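Long-range contacts in putative protease (Parabacteroides distasonis ATCC 8503, PDB 3KD4), which is of unproven function but is possibly an exported protease, its N-terminal part belonging to the uncharacterised DUF3857 family: residues Ser61-Gln66 and Thr111-Tyr116; Tyr43-Ile48 and Val100-Gly105. All coordinates share one frame; numbering follows the deposited sequence.

Contact 1 of 2, residues Ser61-Gln66 and Thr111-Tyr116; sequences SSYTRQ and TIYLDY. With PO4 (phosphate ion), chain C.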
loop_
_atom_site.group_PDB
_atom_site.type_symbol
_atom_site.label_atom_id
_atom_site.label_comp_id
_atom_site.label_asym_id
_atom_site.label_seq_id
_atom_site.Cartn_x
_atom_site.Cartn_y
_atom_site.Cartn_z
ATOM N N SER A 61 0.791 8.040 31.086
ATOM C CA SER A 61 -0.499 8.147 31.641
ATOM C C SER A 61 -1.529 7.553 30.658
ATOM O O SER A 61 -1.319 7.503 29.439
ATOM C CB SER A 61 -0.848 9.612 31.964
ATOM O OG SER A 61 -0.837 10.358 30.766
ATOM N N SER A 62 -2.616 7.082 31.241
ATOM C CA SER A 62 -3.734 6.492 30.517
ATOM C C SER A 62 -4.988 6.604 31.396
ATOM O O SER A 62 -5.092 5.974 32.480
ATOM C CB SER A 62 -3.442 5.037 30.103
ATOM O OG SER A 62 -4.566 4.452 29.393
ATOM N N TYR A 63 -5.908 7.439 30.939
ATOM C CA TYR A 63 -7.176 7.661 31.619
ATOM C C TYR A 63 -8.234 8.206 30.677
ATOM O O TYR A 63 -7.934 8.690 29.584
ATOM C CB TYR A 63 -7.019 8.611 32.814
ATOM C CG TYR A 63 -6.490 9.996 32.507
ATOM C CD1 TYR A 63 -5.110 10.266 32.486
ATOM C CD2 TYR A 63 -7.356 11.039 32.271
ATOM C CE1 TYR A 63 -4.636 11.531 32.220
ATOM C CE2 TYR A 63 -6.888 12.295 32.029
ATOM C CZ TYR A 63 -5.539 12.542 31.996
ATOM O OH TYR A 63 -5.120 13.824 31.725
ATOM N N THR A 64 -9.474 8.123 31.127
ATOM C CA THR A 64 -10.603 8.718 30.429
ATOM C C THR A 64 -11.181 9.832 31.271
ATOM O O THR A 64 -11.406 9.649 32.486
ATOM C CB THR A 64 -11.683 7.679 30.176
ATOM O OG1 THR A 64 -11.107 6.617 29.405
ATOM C CG2 THR A 64 -12.908 8.304 29.485
ATOM N N ARG A 65 -11.391 10.982 30.644
ATOM C CA ARG A 65 -12.050 12.100 31.305
ATOM C C ARG A 65 -13.471 12.215 30.817
ATOM O O ARG A 65 -13.714 12.481 29.634
ATOM C CB ARG A 65 -11.315 13.400 31.069
ATOM C CG ARG A 65 -11.973 14.612 31.739
ATOM C CD ARG A 65 -11.117 15.875 31.524
ATOM N NE ARG A 65 -11.575 17.009 32.341
ATOM C CZ ARG A 65 -12.766 17.639 32.231
ATOM N NH1 ARG A 65 -13.694 17.269 31.338
ATOM N NH2 ARG A 65 -13.057 18.659 33.051
ATOM N N GLN A 66 -14.420 11.995 31.723
ATOM C CA GLN A 66 -15.854 12.115 31.374
ATOM C C GLN A 66 -16.254 13.568 31.361
ATOM O O GLN A 66 -15.561 14.404 31.930
ATOM C CB GLN A 66 -16.713 11.309 32.350
ATOM C CG GLN A 66 -16.307 9.829 32.338
ATOM C CD GLN A 66 -17.081 8.971 33.300
ATOM O OE1 GLN A 66 -17.648 9.468 34.265
ATOM N NE2 GLN A 66 -17.098 7.658 33.049
ATOM N N THR A 111 -13.384 11.843 26.934
ATOM C CA THR A 111 -12.111 12.053 26.260
ATOM C C THR A 111 -11.053 11.119 26.776
ATOM O O THR A 111 -10.783 11.059 27.977
ATOM C CB THR A 111 -11.606 13.484 26.430
ATOM O OG1 THR A 111 -12.581 14.374 25.896
ATOM C CG2 THR A 111 -10.249 13.689 25.714
ATOM N N ILE A 112 -10.479 10.367 25.858
ATOM C CA ILE A 112 -9.383 9.445 26.149
ATOM C C ILE A 112 -8.084 10.203 26.166
ATOM O O ILE A 112 -7.773 10.892 25.194
ATOM C CB ILE A 112 -9.262 8.355 25.035
ATOM C CG1 ILE A 112 -10.499 7.460 25.021
ATOM C CG2 ILE A 112 -7.955 7.535 25.187
ATOM C CD1 ILE A 112 -10.695 6.640 23.655
ATOM N N TYR A 113 -7.298 10.016 27.225
ATOM C CA TYR A 113 -5.936 10.570 27.322
ATOM C C TYR A 113 -4.945 9.427 27.359
ATOM O O TYR A 113 -5.041 8.532 28.208
ATOM C CB TYR A 113 -5.785 11.353 28.622
ATOM C CG TYR A 113 -6.397 12.708 28.620
ATOM C CD1 TYR A 113 -7.766 12.867 28.646
ATOM C CD2 TYR A 113 -5.592 13.855 28.628
ATOM C CE1 TYR A 113 -8.356 14.114 28.648
ATOM C CE2 TYR A 113 -6.189 15.147 28.641
ATOM C CZ TYR A 113 -7.572 15.246 28.660
ATOM O OH TYR A 113 -8.193 16.488 28.663
ATOM N N LEU A 114 -3.986 9.446 26.457
ATOM C CA LEU A 114 -2.918 8.448 26.459
ATOM C C LEU A 114 -1.605 9.107 26.070
ATOM O O LEU A 114 -1.497 9.730 25.010
ATOM C CB LEU A 114 -3.224 7.324 25.451
ATOM C CG LEU A 114 -2.216 6.184 25.311
ATOM C CD1 LEU A 114 -2.026 5.429 26.666
ATOM C CD2 LEU A 114 -2.608 5.194 24.153
ATOM N N ASP A 115 -0.585 8.850 26.863
ATOM C CA ASP A 115 0.739 9.445 26.705
ATOM C C ASP A 115 1.736 8.337 26.986
ATOM O O ASP A 115 1.725 7.756 28.085
ATOM C CB ASP A 115 0.875 10.590 27.699
ATOM C CG ASP A 115 2.212 11.340 27.573
ATOM O OD1 ASP A 115 3.077 10.923 26.779
ATOM O OD2 ASP A 115 2.407 12.324 28.319
ATOM N N TYR A 116 2.517 7.959 25.973
ATOM C CA TYR A 116 3.506 6.897 26.131
ATOM C C TYR A 116 4.776 7.189 25.369
ATOM O O TYR A 116 4.773 7.990 24.407
ATOM C CB TYR A 116 2.956 5.535 25.683
ATOM C CG TYR A 116 2.752 5.396 24.203
ATOM C CD1 TYR A 116 1.552 5.742 23.613
ATOM C CD2 TYR A 116 3.776 4.920 23.383
ATOM C CE1 TYR A 116 1.357 5.624 22.229
ATOM C CE2 TYR A 116 3.595 4.790 22.009
ATOM C CZ TYR A 116 2.392 5.153 21.438
ATOM O OH TYR A 116 2.246 5.007 20.077
HETATM P P PO4 C . -6.213 19.577 28.012
HETATM O O1 PO4 C . -6.290 20.992 28.518
HETATM O O2 PO4 C . -6.726 18.565 29.045
HETATM O O3 PO4 C . -7.040 19.510 26.738
HETATM O O4 PO4 C . -4.789 19.317 27.567
HETATM O O HOH W 1 1.014 12.330 30.664
HETATM O O HOH W 2 -5.911 6.007 27.723
HETATM O O HOH W 3 -14.612 14.905 27.700
#
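Tyr63 and Tyr113 face each other across neighbouring antiparallel strands, and show how a hydrogen-bonded pair can lay two aromatic rings nearly parallel but slid past each other. The planes are only 12° apart, yet the rings barely overlap. CB of Tyr113 sits over the centre of the Tyr63 ring, 3.6 Å from its centroid, a CH-pi contact, while the Tyr63 end reaches over one face of the Tyr113 ring, with OH 3.1 Å from CD2. Tyr63 gets there because its CG lies between the backbone N and the carbonyl carbon (chi1 59°), which swings the ring across the neighbouring strand. Arg65 runs alongside Tyr113, pointing the same way, its CB approaching CE1 obliquely at 3.9 Å from the side of the ring on which Tyr63 lies; its chain, extended from CG to NE, leads the guanidinium away from strand 111-120. Tyr113 OH donates a 2.6 Å hydrogen bond to O2 of a phosphate ion, an oxygen at the ring edge and in its plane; the ion probably came from the crystallisation liquor.

Six backbone hydrogen bonds join the strands in the mixed beta sheet of the DUF3857 region, with strand 71-73 beyond 55-65 and strand 23-33 beyond 111-120. Tyr63 and Tyr113 are bonded both ways, with Tyr113 N 2.8 Å from Tyr63 O. On the ring-bearing face, a water links Ser61 OG to Asp115 OD2, which also forms a salt bridge with Arg26. The reverse face is buried: Leu114 CD1 packs 3.7 Å from Ser62 CB, and Ser62 OG is hydrogen-bonded to Thr74 OG1.

Contact 2 of 2, residues Tyr43-Ile48 and Val100-Gly105; sequences YGESFI and VVVHTG
His103 and Ser46 meet through their side chains where strand 97-102 gives way to loop, an example of a side-chain hydrogen bond added at the end of a strand pairing. The imidazole presents its edge to the serine: OG lies in the ring plane, 2.8 Å from NE2, in a hydrogen bond for which either partner could be the donor. The histidine CG stands anti to its own carbonyl carbon (chi1 -62°), an orientation that carries the ring toward strand 45-50, where NE2 meets Ser46. Val101 O lies over the centre of one ring face, and Tyr43 O approaches the edge, 3.6 Å from CD2. The backbone of the same histidine is also held, its N donating to Gly44 O at 2.9 Å. A water donates to both Gly44 O and His103 O, giving the glycine carbonyl a second donor.

The strands form one edge of a three-stranded antiparallel sheet in which 97-102 is central, 45-50 and 79-82 flanking it. Ser46 and Val101 are its hydrogen-bonded pair here, joined in both directions, with Val101 N 2.8 Å from Ser46 O. Their side chains lie on the face turned to the larger sheet, where Val101 touches Ser62 and Ser46 touches Met29.

Val100 belongs to the other face and stands between Glu45 and Phe47. CG1 packs 3.9 Å from CG of Glu45, whereas CG2 is the methyl nearest Phe47, 3.9 Å from its CD1. All three side chains lie side by side, pointing the same way.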
loop_
_atom_site.group_PDB
_atom_site.type_symbol
_atom_site.label_atom_id
_atom_site.label_comp_id
_atom_site.label_asym_id
_atom_site.label_seq_id
_atom_site.Cartn_x
_atom_site.Cartn_y
_atom_site.Cartn_z
ATOM N N TYR A 43 -11.810 2.495 18.214
ATOM C CA TYR A 43 -11.477 3.667 19.071
ATOM C C TYR A 43 -11.554 3.334 20.565
ATOM O O TYR A 43 -10.978 4.020 21.396
ATOM C CB TYR A 43 -12.355 4.864 18.765
ATOM C CG TYR A 43 -11.972 5.688 17.564
ATOM C CD1 TYR A 43 -10.632 5.906 17.229
ATOM C CD2 TYR A 43 -12.944 6.328 16.816
ATOM C CE1 TYR A 43 -10.286 6.718 16.144
ATOM C CE2 TYR A 43 -12.619 7.133 15.767
ATOM C CZ TYR A 43 -11.284 7.320 15.421
ATOM O OH TYR A 43 -10.934 8.130 14.371
ATOM N N GLY A 44 -12.226 2.233 20.897
ATOM C CA GLY A 44 -12.247 1.741 22.271
ATOM C C GLY A 44 -10.896 1.232 22.776
ATOM O O GLY A 44 -10.755 0.953 23.972
ATOM N N GLU A 45 -9.937 1.063 21.860
ATOM C CA GLU A 45 -8.599 0.592 22.205
ATOM C C GLU A 45 -7.515 1.413 21.554
ATOM O O GLU A 45 -7.742 2.063 20.567
ATOM C CB GLU A 45 -8.387 -0.857 21.749
ATOM C CG GLU A 45 -9.232 -1.888 22.464
ATOM C CD GLU A 45 -10.633 -1.981 21.900
ATOM O OE1 GLU A 45 -10.773 -1.925 20.667
ATOM O OE2 GLU A 45 -11.583 -2.109 22.704
ATOM N N SER A 46 -6.326 1.341 22.138
ATOM C CA SER A 46 -5.120 1.792 21.502
ATOM C C SER A 46 -4.187 0.584 21.304
ATOM O O SER A 46 -4.182 -0.366 22.121
ATOM C CB SER A 46 -4.485 2.907 22.330
ATOM O OG SER A 46 -5.262 4.098 22.270
ATOM N N PHE A 47 -3.404 0.625 20.231
ATOM C CA PHE A 47 -2.509 -0.478 19.844
ATOM C C PHE A 47 -1.118 0.047 19.685
ATOM O O PHE A 47 -0.914 0.956 18.914
ATOM C CB PHE A 47 -2.986 -1.068 18.514
ATOM C CG PHE A 47 -4.416 -1.457 18.532
ATOM C CD1 PHE A 47 -4.792 -2.710 18.974
ATOM C CD2 PHE A 47 -5.393 -0.561 18.157
ATOM C CE1 PHE A 47 -6.127 -3.067 18.994
ATOM C CE2 PHE A 47 -6.733 -0.927 18.183
ATOM C CZ PHE A 47 -7.086 -2.159 18.605
ATOM N N ILE A 48 -0.164 -0.503 20.429
ATOM C CA ILE A 48 1.220 -0.005 20.372
ATOM C C ILE A 48 2.197 -1.137 20.100
ATOM O O ILE A 48 2.391 -1.984 20.947
ATOM C CB ILE A 48 1.656 0.678 21.703
ATOM C CG1 ILE A 48 0.673 1.779 22.133
ATOM C CG2 ILE A 48 3.123 1.238 21.563
ATOM C CD1 ILE A 48 0.683 2.096 23.674
ATOM N N VAL A 100 -2.180 -3.684 23.807
ATOM C CA VAL A 100 -3.553 -3.228 23.569
ATOM C C VAL A 100 -4.025 -2.569 24.863
ATOM O O VAL A 100 -4.045 -3.193 25.930
ATOM C CB VAL A 100 -4.480 -4.402 23.196
ATOM C CG1 VAL A 100 -5.956 -3.914 23.000
ATOM C CG2 VAL A 100 -3.917 -5.125 21.926
ATOM N N VAL A 101 -4.332 -1.281 24.784
ATOM C CA VAL A 101 -4.875 -0.521 25.902
ATOM C C VAL A 101 -6.395 -0.462 25.709
ATOM O O VAL A 101 -6.863 0.119 24.731
ATOM C CB VAL A 101 -4.301 0.889 25.915
ATOM C CG1 VAL A 101 -4.766 1.659 27.144
ATOM C CG2 VAL A 101 -2.745 0.850 25.852
ATOM N N VAL A 102 -7.154 -1.047 26.625
ATOM C CA VAL A 102 -8.624 -1.004 26.539
ATOM C C VAL A 102 -9.091 0.204 27.332
ATOM O O VAL A 102 -8.885 0.287 28.540
ATOM C CB VAL A 102 -9.286 -2.286 27.082
ATOM C CG1 VAL A 102 -10.847 -2.131 27.119
ATOM C CG2 VAL A 102 -8.865 -3.512 26.238
ATOM N N HIS A 103 -9.667 1.171 26.638
ATOM C CA HIS A 103 -10.066 2.406 27.280
ATOM C C HIS A 103 -11.328 2.191 28.075
ATOM O O HIS A 103 -12.352 1.744 27.527
ATOM C CB HIS A 103 -10.248 3.475 26.227
ATOM C CG HIS A 103 -8.983 3.762 25.503
ATOM N ND1 HIS A 103 -7.830 4.067 26.174
ATOM C CD2 HIS A 103 -8.660 3.709 24.187
ATOM C CE1 HIS A 103 -6.855 4.247 25.303
ATOM N NE2 HIS A 103 -7.329 4.012 24.093
ATOM N N THR A 104 -11.265 2.483 29.364
ATOM C CA THR A 104 -12.379 2.225 30.243
ATOM C C THR A 104 -13.011 3.551 30.618
ATOM O O THR A 104 -12.464 4.636 30.365
ATOM C CB THR A 104 -11.959 1.454 31.527
ATOM O OG1 THR A 104 -11.128 2.304 32.316
ATOM C CG2 THR A 104 -11.209 0.139 31.198
ATOM N N GLY A 105 -14.200 3.451 31.188
ATOM C CA GLY A 105 -14.981 4.605 31.578
ATOM C C GLY A 105 -15.533 5.435 30.438
ATOM O O GLY A 105 -15.903 6.595 30.645
HETATM O O HOH W 4 -12.948 0.267 25.380
#

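Overall arrangement
Contacts 1 and 2 show two sheets of one DUF3857 region packed together, their centres 10 Å apart. Their segments alternate along the chain: 43-48 leads into the strand of 61-66, and 100-105 into that of 111-116, so each sheet takes one strand from each successive pair. Side chains meet between the layers, with Leu114 CD2 3.4 Å from Ser46 OG and Ile112 CG2 3.5 Å from His103 CE1. The chain leaving strand 97-102 is tied to the other sheet: Thr104 O lies 2.6 Å from Thr64 OG1 and Gly105 O 2.9 Å from Gln66 NE2, both probable hydrogen bonds. The phosphate binds at the tyrosine-bearing face of contact 1, the face turned away from contact 2.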